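Local coordinates for synaptonemal complex protein 2 (Mus musculus, PDB 5IWZ) that forms a major component of the axial and lateral elements of synaptonemal complexes in meiotic prophase and is required for normal chromosome synapsis and fertility, at residues Y344-R349 with K353-T358. Residues are numbered along the deposited sequence; the frame is centred on the assembly and turned at random.
Sequences YNIEVR and KLLTLT
Asn345 and Glu347 pair with Thr356 and Leu354 across an antiparallel beta hairpin of the Spt16M-like domain, a member of the PH clan, and the two strands illustrate how such a hairpin sorts its side chains. Each of these two hydrogen-bonded pairs closes a ring of two backbone bonds. Between Asn345 and Thr356, N of Asn345 lies 3.0 Å from O of Thr356, while the return bond uses Thr356 N; between Glu347 and Leu354, N of Leu354 reaches O of Glu347 at 2.8 Å in an almost straight bond (179° at the hydrogen). At the non-hydrogen-bonded position between these pairs, Ile346 adds a CA-H...O contact, its CA 3.1 Å from Leu354 O.

Apolar contacts gather on the face carrying Tyr344, Ile346, Leu355 and Leu357, over which helix 383-390 packs. With CG anti to the backbone N (chi1 169°), Leu355 brings CD1 between two neighbours, 3.7 Å from Tyr344 CD1 and equally far from Ile346 CG1. Leu357 CD2 approaches CB of Tyr344 at 3.6 Å, and the Tyr344 side chain also touches Thr387 and Lys388 of the helix. Strand 372-378 flanks 352-359 on its other edge.

The other face, bearing Glu347 and Leu354, is more open: their side chains run side by side, and Glu347 CG rests 3.8 Å from Leu354 CB. Back on the tyrosine face, near the turn, the extended Lys353 chain carries NZ to the carbonyl oxygens of Leu381 and Glu379, while its CG lies 3.7 Å from Val348 CG2.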
ATOM      1  N   TYR A 344     -23.741   8.445  -9.390  1.00 22.00           N
ATOM      2  CA  TYR A 344     -23.593   9.774  -8.823  1.00 24.61           C
ATOM      3  C   TYR A 344     -24.387  10.775  -9.636  1.00 22.05           C
ATOM      4  O   TYR A 344     -24.747  10.531 -10.790  1.00 25.85           O
ATOM      5  CB  TYR A 344     -22.124  10.204  -8.765  1.00 23.70           C
ATOM      6  CG  TYR A 344     -21.472  10.508 -10.097  1.00 27.20           C
ATOM      7  CD1 TYR A 344     -21.493  11.803 -10.637  1.00 24.27           C
ATOM      8  CD2 TYR A 344     -20.787   9.521 -10.788  1.00 24.49           C
ATOM      9  CE1 TYR A 344     -20.864  12.081 -11.846  1.00 24.39           C
ATOM     10  CE2 TYR A 344     -20.156   9.784 -11.982  1.00 25.11           C
ATOM     11  CZ  TYR A 344     -20.192  11.060 -12.517  1.00 30.71           C
ATOM     12  OH  TYR A 344     -19.556  11.301 -13.729  1.00 27.48           O
ATOM     13  N   ASN A 345     -24.630  11.929  -9.031  1.00 27.52           N
ATOM     14  CA  ASN A 345     -25.169  13.049  -9.786  1.00 30.19           C
ATOM     15  C   ASN A 345     -24.546  14.343  -9.283  1.00 27.36           C
ATOM     16  O   ASN A 345     -23.968  14.401  -8.195  1.00 26.90           O
ATOM     17  CB  ASN A 345     -26.707  13.108  -9.715  1.00 33.47           C
ATOM     18  CG  ASN A 345     -27.216  13.555  -8.379  1.00 46.34           C
ATOM     19  OD1 ASN A 345     -27.387  14.754  -8.137  1.00 54.46           O
ATOM     20  ND2 ASN A 345     -27.502  12.595  -7.503  1.00 48.51           N
ATOM     21  N   ILE A 346     -24.668  15.382 -10.105  1.00 29.98           N
ATOM     22  CA  ILE A 346     -24.130  16.710  -9.830  1.00 31.40           C
ATOM     23  C   ILE A 346     -25.250  17.712 -10.079  1.00 35.02           C
ATOM     24  O   ILE A 346     -25.914  17.654 -11.120  1.00 31.04           O
ATOM     25  CB  ILE A 346     -22.904  17.021 -10.712  1.00 29.66           C
ATOM     26  CG1 ILE A 346     -21.785  16.017 -10.437  1.00 31.15           C
ATOM     27  CG2 ILE A 346     -22.414  18.493 -10.522  1.00 29.69           C
ATOM     28  CD1 ILE A 346     -20.658  16.050 -11.455  1.00 34.48           C
ATOM     29  N   GLU A 347     -25.481  18.599  -9.113  1.00 36.30           N
ATOM     30  CA  GLU A 347     -26.552  19.583  -9.176  1.00 43.47           C
ATOM     31  C   GLU A 347     -26.023  20.913  -8.666  1.00 42.28           C
ATOM     32  O   GLU A 347     -25.176  20.953  -7.768  1.00 31.15           O
ATOM     33  CB  GLU A 347     -27.783  19.159  -8.341  1.00 46.78           C
ATOM     34  CG  GLU A 347     -27.442  18.622  -6.945  1.00 57.77           C
ATOM     35  CD  GLU A 347     -28.660  18.132  -6.151  1.00 65.30           C
ATOM     36  OE1 GLU A 347     -29.497  18.977  -5.748  1.00 69.17           O
ATOM     37  OE2 GLU A 347     -28.775  16.904  -5.918  1.00 55.05           O
ATOM     38  N   VAL A 348     -26.539  22.000  -9.239  1.00 38.52           N
ATOM     39  CA  VAL A 348     -26.192  23.358  -8.829  1.00 33.21           C
ATOM     40  C   VAL A 348     -27.378  23.951  -8.083  1.00 38.41           C
ATOM     41  O   VAL A 348     -28.483  24.034  -8.629  1.00 48.55           O
ATOM     42  CB  VAL A 348     -25.810  24.238 -10.030  1.00 37.02           C
ATOM     43  CG1 VAL A 348     -25.340  25.600  -9.546  1.00 40.37           C
ATOM     44  CG2 VAL A 348     -24.721  23.580 -10.837  1.00 37.85           C
ATOM     45  N   ARG A 349     -27.161  24.352  -6.834  1.00 37.65           N
ATOM     46  CA  ARG A 349     -28.201  25.030  -6.076  1.00 45.94           C
ATOM     47  C   ARG A 349     -27.552  26.019  -5.118  1.00 40.02           C
ATOM     48  O   ARG A 349     -26.519  25.718  -4.521  1.00 30.51           O
ATOM     49  CB  ARG A 349     -29.082  24.035  -5.305  1.00 40.22           C
ATOM     50  N   LYS A 353     -22.080  23.689  -6.147  1.00 35.39           N
ATOM     51  CA  LYS A 353     -22.164  22.466  -6.933  1.00 37.93           C
ATOM     52  C   LYS A 353     -22.069  21.267  -5.994  1.00 37.99           C
ATOM     53  O   LYS A 353     -21.060  21.099  -5.298  1.00 32.67           O
ATOM     54  CB  LYS A 353     -21.057  22.403  -7.981  1.00 44.43           C
ATOM     55  CG  LYS A 353     -21.440  22.972  -9.316  1.00 47.64           C
ATOM     56  CD  LYS A 353     -20.362  22.719 -10.343  1.00 42.15           C
ATOM     57  CE  LYS A 353     -20.633  23.567 -11.571  1.00 38.51           C
ATOM     58  NZ  LYS A 353     -19.377  23.837 -12.320  1.00 40.05           N
ATOM     59  N   LEU A 354     -23.103  20.431  -6.001  1.00 28.42           N
ATOM     60  CA  LEU A 354     -23.207  19.274  -5.124  1.00 26.22           C
ATOM     61  C   LEU A 354     -22.907  18.012  -5.919  1.00 31.38           C
ATOM     62  O   LEU A 354     -23.610  17.699  -6.886  1.00 29.01           O
ATOM     63  CB  LEU A 354     -24.602  19.180  -4.508  1.00 34.08           C
ATOM     64  CG  LEU A 354     -24.821  18.002  -3.563  1.00 32.28           C
ATOM     65  CD1 LEU A 354     -23.744  17.990  -2.506  1.00 30.06           C
ATOM     66  CD2 LEU A 354     -26.225  18.049  -2.920  1.00 31.63           C
ATOM     67  N   LEU A 355     -21.847  17.313  -5.533  1.00 30.28           N
ATOM     68  CA  LEU A 355     -21.552  15.978  -6.041  1.00 28.80           C
ATOM     69  C   LEU A 355     -22.076  14.987  -5.011  1.00 26.52           C
ATOM     70  O   LEU A 355     -21.571  14.938  -3.881  1.00 23.39           O
ATOM     71  CB  LEU A 355     -20.048  15.798  -6.264  1.00 24.56           C
ATOM     72  CG  LEU A 355     -19.582  14.358  -6.545  1.00 22.63           C
ATOM     73  CD1 LEU A 355     -20.137  13.847  -7.876  1.00 22.32           C
ATOM     74  CD2 LEU A 355     -18.044  14.319  -6.549  1.00 24.02           C
ATOM     75  N   THR A 356     -23.089  14.209  -5.394  1.00 25.26           N
ATOM     76  CA  THR A 356     -23.673  13.173  -4.550  1.00 24.77           C
ATOM     77  C   THR A 356     -23.278  11.808  -5.091  1.00 30.63           C
ATOM     78  O   THR A 356     -23.633  11.476  -6.225  1.00 24.77           O
ATOM     79  CB  THR A 356     -25.195  13.291  -4.518  1.00 27.66           C
ATOM     80  OG1 THR A 356     -25.545  14.596  -4.061  1.00 31.66           O
ATOM     81  CG2 THR A 356     -25.799  12.250  -3.550  1.00 27.95           C
ATOM     82  N   LEU A 357     -22.535  11.032  -4.288  1.00 27.35           N
ATOM     83  CA  LEU A 357     -22.116   9.670  -4.638  1.00 26.04           C
ATOM     84  C   LEU A 357     -22.970   8.680  -3.870  1.00 25.07           C
ATOM     85  O   LEU A 357     -22.934   8.665  -2.637  1.00 24.81           O
ATOM     86  CB  LEU A 357     -20.650   9.403  -4.294  1.00 26.87           C
ATOM     87  CG  LEU A 357     -19.475  10.189  -4.877  1.00 33.51           C
ATOM     88  CD1 LEU A 357     -18.160   9.695  -4.228  1.00 26.35           C
ATOM     89  CD2 LEU A 357     -19.440  10.039  -6.387  1.00 36.02           C
ATOM     90  N   THR A 358     -23.728   7.859  -4.586  1.00 23.31           N
ATOM     91  CA  THR A 358     -24.442   6.747  -3.974  1.00 27.88           C
ATOM     92  C   THR A 358     -23.515   5.538  -3.999  1.00 25.17           C
ATOM     93  O   THR A 358     -23.103   5.101  -5.076  1.00 23.41           O
ATOM     94  CB  THR A 358     -25.743   6.457  -4.722  1.00 24.53           C
ATOM     95  OG1 THR A 358     -26.586   7.605  -4.667  1.00 25.52           O
ATOM     96  CG2 THR A 358     -26.491   5.272  -4.107  1.00 27.24           C
TER